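Local coordinates for protein Lv-ranaspumin (Lv-RSN-1) (PDB 4K82) that acts as a surfactant protein of the frog foam nest, probably helping the foam to form and persist at the air-water interface, at residues A[138-143]-A[160-165]; A[143-148]-A[153-158]; A[181-186]-A[190-195]. All blocks are in the same frame, centred on the assembly; numbering follows the deposited sequence.

Contacts 1 and 2 join the same two helices, 133-144 and 152-165, and contact 2 is nested inside the chain loop that contact 1 closes. Their centres lie about 9 Å apart, they share Tyr143, and Ile162 CD1 of contact 1 packs at 3.7 Å on Val145 CG2 of contact 2. A probable hydrogen bond from Cys146 N to Leu141 O (2.8 Å) ties them again. Contact 3, the hairpin 182-185/188-191, follows later in the chain. Its centre is about 14 Å from that of contact 2, which it touches where Ile156 CG1 meets Ile182 CG2 at 4.1 Å, and about 18 Å from that of contact 1. All three lie on the same side of the centre of this mostly helical chain.

Contact 1 of 3, residues A[138-143]-A[160-165]; sequences LKDLKY and KIILER
Ile162 and Arg165, about one turn apart on helix 152-165, both reach Asp140 on helix 133-144, the first through its methyl end and the second through its guanidinium. The two consecutive helices form an antiparallel helical hairpin: the segment axes make 171° between N-to-C directions and come no nearer than 10.6 Å, so side chains do the bridging. Ile162 points at the facing helix and lays CD1 against the base of Asp140, 3.7 Å from Asp140 CB and 3.9 Å from Asp140 O. The same methyl grazes Leu141 CD2 at 4.5 Å; Leu141 also packs on Leu202 and Leu206 of helix 196-212.

Arg165 arrives from the opposite direction to Asp140. Its chain bends at chi3 (-44°), which folds the guanidinium back over its own helix until Ile162 CA sits 3.8 Å above one face, toward its rim. From there NH2 is modelled in a salt bridge with Asp140 OD2, but the two atoms are placed too close together, so the detailed geometry is doubtful; as modelled, the planar groups are 53° apart, arguing against a flat two-pronged pairing.

Chemically, the interface divides in two: a buried apolar part, where Ile162 covers Asp140 CB and grazes Leu141, and a partly exposed, less certain ion pair at its border. Lys144 NZ, in a long, weak ion pair with Asp140 OD1, would probably favour the anionic carboxylate a little.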
loop_
_atom_site.group_PDB
_atom_site.type_symbol
_atom_site.label_atom_id
_atom_site.label_comp_id
_atom_site.label_asym_id
_atom_site.label_seq_id
_atom_site.Cartn_x
_atom_site.Cartn_y
_atom_site.Cartn_z
ATOM N N LEU A 138 0.482 -7.539 -0.569
ATOM C CA LEU A 138 -0.906 -7.790 -0.920
ATOM C C LEU A 138 -0.999 -8.864 -1.998
ATOM O O LEU A 138 -1.876 -9.722 -1.940
ATOM C CB LEU A 138 -1.605 -6.507 -1.368
ATOM C CG LEU A 138 -1.618 -5.368 -0.356
ATOM C CD1 LEU A 138 -2.259 -4.150 -0.999
ATOM C CD2 LEU A 138 -2.381 -5.787 0.893
ATOM N N LYS A 139 -0.088 -8.815 -2.971
ATOM C CA LYS A 139 -0.028 -9.837 -4.016
ATOM C C LYS A 139 0.173 -11.234 -3.426
ATOM O O LYS A 139 -0.525 -12.184 -3.800
ATOM C CB LYS A 139 1.099 -9.527 -5.012
ATOM C CG LYS A 139 0.884 -8.309 -5.878
ATOM C CD LYS A 139 2.159 -8.033 -6.674
ATOM C CE LYS A 139 2.032 -6.806 -7.557
ATOM N NZ LYS A 139 1.291 -7.106 -8.807
ATOM N N ASP A 140 1.126 -11.366 -2.511
ATOM C CA ASP A 140 1.386 -12.655 -1.873
ATOM C C ASP A 140 0.174 -13.155 -1.087
ATOM O O ASP A 140 -0.168 -14.338 -1.127
ATOM C CB ASP A 140 2.580 -12.554 -0.928
ATOM C CG ASP A 140 3.897 -12.499 -1.665
ATOM O OD1 ASP A 140 4.015 -13.192 -2.694
ATOM O OD2 ASP A 140 4.803 -11.758 -1.218
ATOM N N LEU A 141 -0.482 -12.252 -0.373
ATOM C CA LEU A 141 -1.689 -12.641 0.363
ATOM C C LEU A 141 -2.794 -13.077 -0.581
ATOM O O LEU A 141 -3.477 -14.069 -0.327
ATOM C CB LEU A 141 -2.193 -11.483 1.234
ATOM C CG LEU A 141 -1.321 -11.096 2.426
ATOM C CD1 LEU A 141 -1.961 -9.912 3.169
ATOM C CD2 LEU A 141 -1.088 -12.271 3.370
ATOM N N LYS A 142 -2.958 -12.350 -1.681
ATOM C CA LYS A 142 -4.024 -12.642 -2.636
ATOM C C LYS A 142 -3.900 -14.052 -3.228
ATOM O O LYS A 142 -4.909 -14.736 -3.433
ATOM C CB LYS A 142 -4.057 -11.592 -3.750
ATOM C CG LYS A 142 -5.250 -11.710 -4.690
ATOM C CD LYS A 142 -5.210 -10.606 -5.746
ATOM C CE LYS A 142 -6.377 -10.676 -6.712
ATOM N NZ LYS A 142 -7.690 -10.545 -6.015
ATOM N N TYR A 143 -2.673 -14.502 -3.473
ATOM C CA TYR A 143 -2.477 -15.772 -4.174
ATOM C C TYR A 143 -2.029 -16.948 -3.300
ATOM O O TYR A 143 -2.053 -18.101 -3.743
ATOM C CB TYR A 143 -1.540 -15.580 -5.379
ATOM C CG TYR A 143 -2.145 -14.670 -6.429
ATOM C CD1 TYR A 143 -3.093 -15.147 -7.325
ATOM C CD2 TYR A 143 -1.797 -13.324 -6.499
ATOM C CE1 TYR A 143 -3.662 -14.317 -8.280
ATOM C CE2 TYR A 143 -2.360 -12.489 -7.448
ATOM C CZ TYR A 143 -3.290 -12.986 -8.334
ATOM O OH TYR A 143 -3.845 -12.147 -9.279
ATOM N N LYS A 160 3.908 -17.798 7.053
ATOM C CA LYS A 160 5.165 -17.682 7.790
ATOM C C LYS A 160 6.263 -17.068 6.921
ATOM O O LYS A 160 6.993 -16.177 7.359
ATOM C CB LYS A 160 5.600 -19.055 8.300
ATOM C CG LYS A 160 6.569 -19.017 9.463
ATOM C CD LYS A 160 6.775 -20.405 10.063
ATOM C CE LYS A 160 5.458 -21.170 10.212
ATOM N NZ LYS A 160 5.534 -22.269 11.220
ATOM N N ILE A 161 6.365 -17.552 5.689
ATOM C CA ILE A 161 7.342 -17.044 4.734
ATOM C C ILE A 161 7.067 -15.576 4.427
ATOM O O ILE A 161 7.984 -14.747 4.393
ATOM C CB ILE A 161 7.297 -17.868 3.432
ATOM C CG1 ILE A 161 7.902 -19.254 3.674
ATOM C CG2 ILE A 161 8.007 -17.134 2.295
ATOM C CD1 ILE A 161 7.577 -20.268 2.592
ATOM N N ILE A 162 5.794 -15.251 4.233
ATOM C CA ILE A 162 5.415 -13.892 3.867
ATOM C C ILE A 162 5.708 -12.906 4.993
ATOM O O ILE A 162 6.279 -11.830 4.765
ATOM C CB ILE A 162 3.919 -13.817 3.476
ATOM C CG1 ILE A 162 3.686 -14.529 2.142
ATOM C CG2 ILE A 162 3.458 -12.348 3.380
ATOM C CD1 ILE A 162 2.228 -14.884 1.881
ATOM N N LEU A 163 5.318 -13.258 6.212
ATOM C CA LEU A 163 5.498 -12.346 7.336
ATOM C C LEU A 163 6.954 -12.153 7.699
ATOM O O LEU A 163 7.328 -11.112 8.244
ATOM C CB LEU A 163 4.725 -12.817 8.559
ATOM C CG LEU A 163 3.216 -12.880 8.356
ATOM C CD1 LEU A 163 2.549 -13.446 9.593
ATOM C CD2 LEU A 163 2.635 -11.520 7.999
ATOM N N GLU A 164 7.772 -13.157 7.400
ATOM C CA GLU A 164 9.190 -13.074 7.712
ATOM C C GLU A 164 9.870 -11.944 6.936
ATOM O O GLU A 164 10.851 -11.364 7.402
ATOM C CB GLU A 164 9.888 -14.405 7.455
ATOM C CG GLU A 164 11.129 -14.558 8.301
ATOM C CD GLU A 164 11.770 -15.908 8.155
ATOM O OE1 GLU A 164 11.722 -16.464 7.038
ATOM O OE2 GLU A 164 12.316 -16.411 9.165
ATOM N N ARG A 165 9.330 -11.619 5.765
ATOM C CA ARG A 165 9.869 -10.528 4.952
ATOM C C ARG A 165 9.283 -9.174 5.345
ATOM O O ARG A 165 9.832 -8.124 5.005
ATOM C CB ARG A 165 9.624 -10.798 3.469
ATOM C CG ARG A 165 10.057 -12.179 3.010
ATOM C CD ARG A 165 9.725 -12.366 1.537
ATOM N NE ARG A 165 8.381 -11.874 1.249
ATOM C CZ ARG A 165 7.396 -12.615 0.752
ATOM N NH1 ARG A 165 7.599 -13.895 0.460
ATOM N NH2 ARG A 165 6.207 -12.068 0.535
#

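Contact 2 of 3, residues A[143-148]-A[153-158]; sequences YKVCIE and ELIIKD
Ile155 is the side chain on which Val145 and Ile147 converge, and its branches can be followed outward. At CB the chain forks. The CG2 branch, anti to the backbone N, lies 3.9 Å from Val145 O and 4.1 Å from Val145 CG1, the two side chains crossing obliquely. The CG1 branch starts 4.0 Å from Lys144 O, then runs on extended (chi2 174°) to CD1. That last methyl meets Ile147 CG1 at 4.0 Å, the isoleucines pointing at each other tip to tip, and also approaches Val145 O. All of these are van der Waals distances between carbons or between carbon and carbonyl oxygen.

With an alanine in place of Ile155, a gap is likely to open between helix 152-165 and residues 145-147, with Ile147 losing the partner at its tip and Val145 the methyl beside CG1.

The polar half of the contact runs through a water. It donates to Lys144 O (2.7 Å) and to Asp158 OD2 (2.5 Å), linking two oxygens that lie 3.8 Å apart, too far for a direct hydrogen bond. Helix 133-144 ends here, and an inverse gamma turn centred on Cys146 follows, closed by a weak Ile147 N to Val145 O bond.

Cys146 points away from helix 152-165 and forms a disulfide with Cys207 of helix 196-212. Val145 also packs on Leu159, Ile155 touches Leu189 of strand 188-191, and Ile156 rests on Val184 of strand 182-185.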
loop_
_atom_site.group_PDB
_atom_site.type_symbol
_atom_site.label_atom_id
_atom_site.label_comp_id
_atom_site.label_asym_id
_atom_site.label_seq_id
_atom_site.Cartn_x
_atom_site.Cartn_y
_atom_site.Cartn_z
ATOM N N TYR A 143 -2.673 -14.502 -3.473
ATOM C CA TYR A 143 -2.477 -15.772 -4.174
ATOM C C TYR A 143 -2.029 -16.948 -3.300
ATOM O O TYR A 143 -2.053 -18.101 -3.743
ATOM C CB TYR A 143 -1.540 -15.580 -5.379
ATOM C CG TYR A 143 -2.145 -14.670 -6.429
ATOM C CD1 TYR A 143 -3.093 -15.147 -7.325
ATOM C CD2 TYR A 143 -1.797 -13.324 -6.499
ATOM C CE1 TYR A 143 -3.662 -14.317 -8.280
ATOM C CE2 TYR A 143 -2.360 -12.489 -7.448
ATOM C CZ TYR A 143 -3.290 -12.986 -8.334
ATOM O OH TYR A 143 -3.845 -12.147 -9.279
ATOM N N LYS A 144 -1.649 -16.678 -2.056
ATOM C CA LYS A 144 -1.122 -17.737 -1.199
ATOM C C LYS A 144 -1.854 -17.896 0.131
ATOM O O LYS A 144 -1.719 -18.935 0.783
ATOM C CB LYS A 144 0.365 -17.515 -0.922
ATOM C CG LYS A 144 1.227 -17.351 -2.183
ATOM C CD LYS A 144 2.667 -16.983 -1.822
ATOM C CE LYS A 144 3.554 -16.933 -3.066
ATOM N NZ LYS A 144 4.998 -16.813 -2.716
ATOM N N VAL A 145 -2.608 -16.876 0.549
ATOM C CA VAL A 145 -3.204 -16.906 1.888
ATOM C C VAL A 145 -4.722 -16.749 1.868
ATOM O O VAL A 145 -5.448 -17.579 2.427
ATOM C CB VAL A 145 -2.574 -15.822 2.815
ATOM C CG1 VAL A 145 -3.318 -15.734 4.146
ATOM C CG2 VAL A 145 -1.097 -16.116 3.029
ATOM N N CYS A 146 -5.202 -15.686 1.232
ATOM C CA CYS A 146 -6.626 -15.360 1.240
ATOM C C CYS A 146 -7.346 -16.090 0.123
ATOM O O CYS A 146 -7.990 -15.466 -0.716
ATOM C CB CYS A 146 -6.825 -13.852 1.073
ATOM S SG CYS A 146 -5.942 -12.864 2.292
ATOM N N ILE A 147 -7.239 -17.416 0.127
ATOM C CA ILE A 147 -7.604 -18.228 -1.029
ATOM C C ILE A 147 -8.733 -19.211 -0.721
ATOM O O ILE A 147 -9.058 -19.465 0.446
ATOM C CB ILE A 147 -6.384 -19.012 -1.565
ATOM C CG1 ILE A 147 -5.817 -19.934 -0.481
ATOM C CG2 ILE A 147 -5.307 -18.055 -2.064
ATOM C CD1 ILE A 147 -4.700 -20.850 -0.981
ATOM N N GLU A 148 -9.325 -19.756 -1.783
ATOM C CA GLU A 148 -10.378 -20.758 -1.662
ATOM C C GLU A 148 -9.803 -22.136 -1.922
ATOM O O GLU A 148 -8.913 -22.293 -2.752
ATOM C CB GLU A 148 -11.477 -20.520 -2.695
ATOM C CG GLU A 148 -12.156 -19.171 -2.637
ATOM C CD GLU A 148 -13.345 -19.104 -3.578
ATOM O OE1 GLU A 148 -13.794 -20.177 -4.045
ATOM O OE2 GLU A 148 -13.833 -17.986 -3.851
ATOM N N GLU A 153 -2.758 -26.164 6.403
ATOM C CA GLU A 153 -1.377 -26.315 6.851
ATOM C C GLU A 153 -0.430 -25.626 5.877
ATOM O O GLU A 153 0.577 -25.048 6.288
ATOM C CB GLU A 153 -0.977 -27.795 7.022
ATOM C CG GLU A 153 -1.637 -28.479 8.219
ATOM C CD GLU A 153 -1.149 -27.977 9.582
ATOM O OE1 GLU A 153 -1.898 -28.127 10.577
ATOM O OE2 GLU A 153 -0.017 -27.456 9.675
ATOM N N LEU A 154 -0.745 -25.697 4.586
ATOM C CA LEU A 154 0.087 -25.051 3.586
ATOM C C LEU A 154 -0.049 -23.539 3.691
ATOM O O LEU A 154 0.934 -22.807 3.512
ATOM C CB LEU A 154 -0.282 -25.516 2.179
ATOM C CG LEU A 154 0.905 -25.607 1.232
ATOM C CD1 LEU A 154 1.856 -26.704 1.709
ATOM C CD2 LEU A 154 0.409 -25.891 -0.165
ATOM N N ILE A 155 -1.260 -23.070 3.986
ATOM C CA ILE A 155 -1.479 -21.628 4.152
ATOM C C ILE A 155 -0.668 -21.073 5.320
ATOM O O ILE A 155 -0.080 -19.987 5.220
ATOM C CB ILE A 155 -2.976 -21.296 4.321
ATOM C CG1 ILE A 155 -3.736 -21.605 3.025
ATOM C CG2 ILE A 155 -3.177 -19.835 4.698
ATOM C CD1 ILE A 155 -5.237 -21.435 3.141
ATOM N N ILE A 156 -0.642 -21.807 6.431
ATOM C CA ILE A 156 0.167 -21.410 7.588
ATOM C C ILE A 156 1.642 -21.272 7.209
ATOM O O ILE A 156 2.279 -20.268 7.535
ATOM C CB ILE A 156 -0.011 -22.379 8.771
ATOM C CG1 ILE A 156 -1.394 -22.193 9.372
ATOM C CG2 ILE A 156 1.076 -22.160 9.826
ATOM C CD1 ILE A 156 -1.702 -23.226 10.418
ATOM N N LYS A 157 2.170 -22.267 6.506
ATOM C CA LYS A 157 3.550 -22.239 6.044
ATOM C C LYS A 157 3.811 -21.042 5.128
ATOM O O LYS A 157 4.838 -20.365 5.249
ATOM C CB LYS A 157 3.893 -23.541 5.314
ATOM C CG LYS A 157 4.767 -24.475 6.118
ATOM C CD LYS A 157 5.649 -25.321 5.210
ATOM C CE LYS A 157 6.654 -24.454 4.464
ATOM N NZ LYS A 157 7.418 -25.241 3.465
ATOM N N ASP A 158 2.884 -20.780 4.212
ATOM C CA ASP A 158 3.051 -19.665 3.280
ATOM C C ASP A 158 2.996 -18.335 4.019
ATOM O O ASP A 158 3.715 -17.395 3.690
ATOM C CB ASP A 158 1.993 -19.699 2.181
ATOM C CG ASP A 158 2.318 -20.724 1.097
ATOM O OD1 ASP A 158 3.479 -21.196 1.054
ATOM O OD2 ASP A 158 1.420 -21.062 0.293
HETATM O O HOH W 1 -1.020 -21.490 0.433
#

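Contact 3 of 3, residues A[181-186]-A[190-195]; sequences NIFVKD and SFEGIA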
loop_
_atom_site.group_PDB
_atom_site.type_symbol
_atom_site.label_atom_id
_atom_site.label_comp_id
_atom_site.label_asym_id
_atom_site.label_seq_id
_atom_site.Cartn_x
_atom_site.Cartn_y
_atom_site.Cartn_z
ATOM N N ASN A 181 1.136 -19.877 18.271
ATOM C CA ASN A 181 -0.261 -19.572 18.528
ATOM C C ASN A 181 -1.151 -19.558 17.285
ATOM O O ASN A 181 -2.267 -19.030 17.309
ATOM C CB ASN A 181 -0.343 -18.222 19.230
ATOM C CG ASN A 181 0.186 -18.284 20.643
ATOM O OD1 ASN A 181 -0.542 -18.644 21.569
ATOM N ND2 ASN A 181 1.460 -17.948 20.817
ATOM N N ILE A 182 -0.661 -20.133 16.196
ATOM C CA ILE A 182 -1.467 -20.223 14.990
ATOM C C ILE A 182 -1.656 -21.698 14.650
ATOM O O ILE A 182 -0.683 -22.434 14.503
ATOM C CB ILE A 182 -0.840 -19.451 13.818
ATOM C CG1 ILE A 182 -0.722 -17.961 14.172
ATOM C CG2 ILE A 182 -1.667 -19.634 12.543
ATOM C CD1 ILE A 182 -0.067 -17.123 13.072
ATOM N N PHE A 183 -2.916 -22.116 14.574
ATOM C CA PHE A 183 -3.270 -23.530 14.472
ATOM C C PHE A 183 -4.341 -23.717 13.418
ATOM O O PHE A 183 -5.103 -22.812 13.124
ATOM C CB PHE A 183 -3.907 -24.041 15.771
ATOM C CG PHE A 183 -3.042 -23.938 16.987
ATOM C CD1 PHE A 183 -3.007 -22.767 17.734
ATOM C CD2 PHE A 183 -2.321 -25.038 17.433
ATOM C CE1 PHE A 183 -2.233 -22.678 18.877
ATOM C CE2 PHE A 183 -1.543 -24.959 18.579
ATOM C CZ PHE A 183 -1.498 -23.774 19.302
ATOM N N VAL A 184 -4.446 -24.929 12.896
ATOM C CA VAL A 184 -5.670 -25.311 12.219
ATOM C C VAL A 184 -6.627 -25.811 13.292
ATOM O O VAL A 184 -6.249 -26.632 14.125
ATOM C CB VAL A 184 -5.436 -26.430 11.216
ATOM C CG1 VAL A 184 -6.725 -26.723 10.485
ATOM C CG2 VAL A 184 -4.360 -26.012 10.213
ATOM N N LYS A 185 -7.849 -25.292 13.280
ATOM C CA LYS A 185 -8.883 -25.683 14.231
ATOM C C LYS A 185 -10.145 -25.876 13.414
ATOM O O LYS A 185 -10.604 -24.939 12.777
ATOM C CB LYS A 185 -9.078 -24.563 15.263
ATOM C CG LYS A 185 -10.160 -24.791 16.309
ATOM C CD LYS A 185 -10.139 -23.660 17.345
ATOM C CE LYS A 185 -11.230 -23.821 18.404
ATOM N NZ LYS A 185 -12.601 -23.528 17.884
ATOM N N ASP A 186 -10.699 -27.090 13.401
ATOM C CA ASP A 186 -11.939 -27.332 12.660
ATOM C C ASP A 186 -11.856 -26.889 11.183
ATOM O O ASP A 186 -12.828 -26.403 10.615
ATOM C CB ASP A 186 -13.105 -26.624 13.374
ATOM C CG ASP A 186 -14.470 -27.111 12.912
ATOM O OD1 ASP A 186 -14.659 -28.341 12.826
ATOM O OD2 ASP A 186 -15.348 -26.260 12.631
ATOM N N SER A 190 -6.702 -20.645 12.988
ATOM C CA SER A 190 -7.100 -20.124 14.281
ATOM C C SER A 190 -5.947 -19.320 14.863
ATOM O O SER A 190 -4.832 -19.829 14.995
ATOM C CB SER A 190 -7.469 -21.279 15.209
ATOM O OG SER A 190 -7.953 -20.796 16.440
ATOM N N PHE A 191 -6.212 -18.064 15.206
ATOM C CA PHE A 191 -5.167 -17.193 15.720
ATOM C C PHE A 191 -5.401 -16.982 17.209
ATOM O O PHE A 191 -6.263 -16.193 17.613
ATOM C CB PHE A 191 -5.170 -15.861 14.967
ATOM C CG PHE A 191 -4.919 -15.999 13.481
ATOM C CD1 PHE A 191 -5.940 -16.383 12.623
ATOM C CD2 PHE A 191 -3.668 -15.733 12.945
ATOM C CE1 PHE A 191 -5.726 -16.510 11.268
ATOM C CE2 PHE A 191 -3.443 -15.856 11.572
ATOM C CZ PHE A 191 -4.480 -16.250 10.738
ATOM N N GLU A 192 -4.632 -17.695 18.023
ATOM C CA GLU A 192 -4.876 -17.735 19.465
ATOM C C GLU A 192 -3.897 -16.841 20.223
ATOM O O GLU A 192 -2.852 -16.462 19.695
ATOM C CB GLU A 192 -4.815 -19.192 19.949
ATOM C CG GLU A 192 -5.842 -20.086 19.246
ATOM C CD GLU A 192 -5.593 -21.576 19.427
ATOM O OE1 GLU A 192 -5.041 -21.974 20.479
ATOM O OE2 GLU A 192 -5.953 -22.351 18.507
ATOM N N GLY A 193 -4.249 -16.486 21.456
ATOM C CA GLY A 193 -3.390 -15.669 22.303
ATOM C C GLY A 193 -2.809 -14.423 21.655
ATOM O O GLY A 193 -3.528 -13.596 21.093
ATOM N N ILE A 194 -1.486 -14.299 21.713
ATOM C CA ILE A 194 -0.805 -13.118 21.172
ATOM C C ILE A 194 -0.878 -12.992 19.640
ATOM O O ILE A 194 -0.487 -11.966 19.083
ATOM C CB ILE A 194 0.659 -13.060 21.638
ATOM C CG1 ILE A 194 1.427 -14.282 21.124
ATOM C CG2 ILE A 194 0.716 -12.985 23.160
ATOM C CD1 ILE A 194 2.865 -14.363 21.625
ATOM N N ALA A 195 -1.386 -14.026 18.964
ATOM C CA ALA A 195 -1.530 -13.999 17.507
ATOM C C ALA A 195 -2.882 -13.433 17.044
ATOM O O ALA A 195 -3.094 -13.205 15.856
ATOM C CB ALA A 195 -1.318 -15.397 16.924
HETATM O O HOH W 2 -0.348 -16.648 23.618
#
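Phe183 and Glu192 both set CG anti to the carbonyl carbon (chi1 near -60°), and this brings ring and carboxylate together on one face of the beta hairpin 182-185/188-191. The side chains cross at about a right angle, yet their flat ends are only 15° from parallel. Glu192 OE2 stands 3.1 Å from Phe183 CD1 in an oblique approach, and its anti lone pair takes a hydrogen bond from Ser190 OG. Ser190 lies on the same face, where Lys185 CB packs on its CB at 3.7 Å.

The backbone evidence for the hairpin is direct. Phe183 and Ser190 form an antiparallel hydrogen-bonded pair, Phe183 N giving to Ser190 O at 3.0 Å and Ser190 N to Phe183 O. Beyond the strands, Glu192 N still donates to Asn181 O (2.8 Å), extending the pairing by one link. Ile182 and Phe191, the non-hydrogen-bonded pair, turn to the other face: Ile182 CD1 meets Phe191 CD2 at 3.9 Å, and Ile182 CG1 packs on Ala195 CB. That face rests on helices 152-165 and 196-212, through Ile156, Leu198 and Leu202 among others, so the hairpin lies over the helical body.

Gly193 adopts positive phi (48°), and a side chain there would run into Asn181 OD1. The Asn181 amide spans two elements: ND2 bonds Asp177 O of helix 175-180, while OD1 accepts from a water (2.9 Å) that in turn accepts from Ile194 N at 3.2 Å.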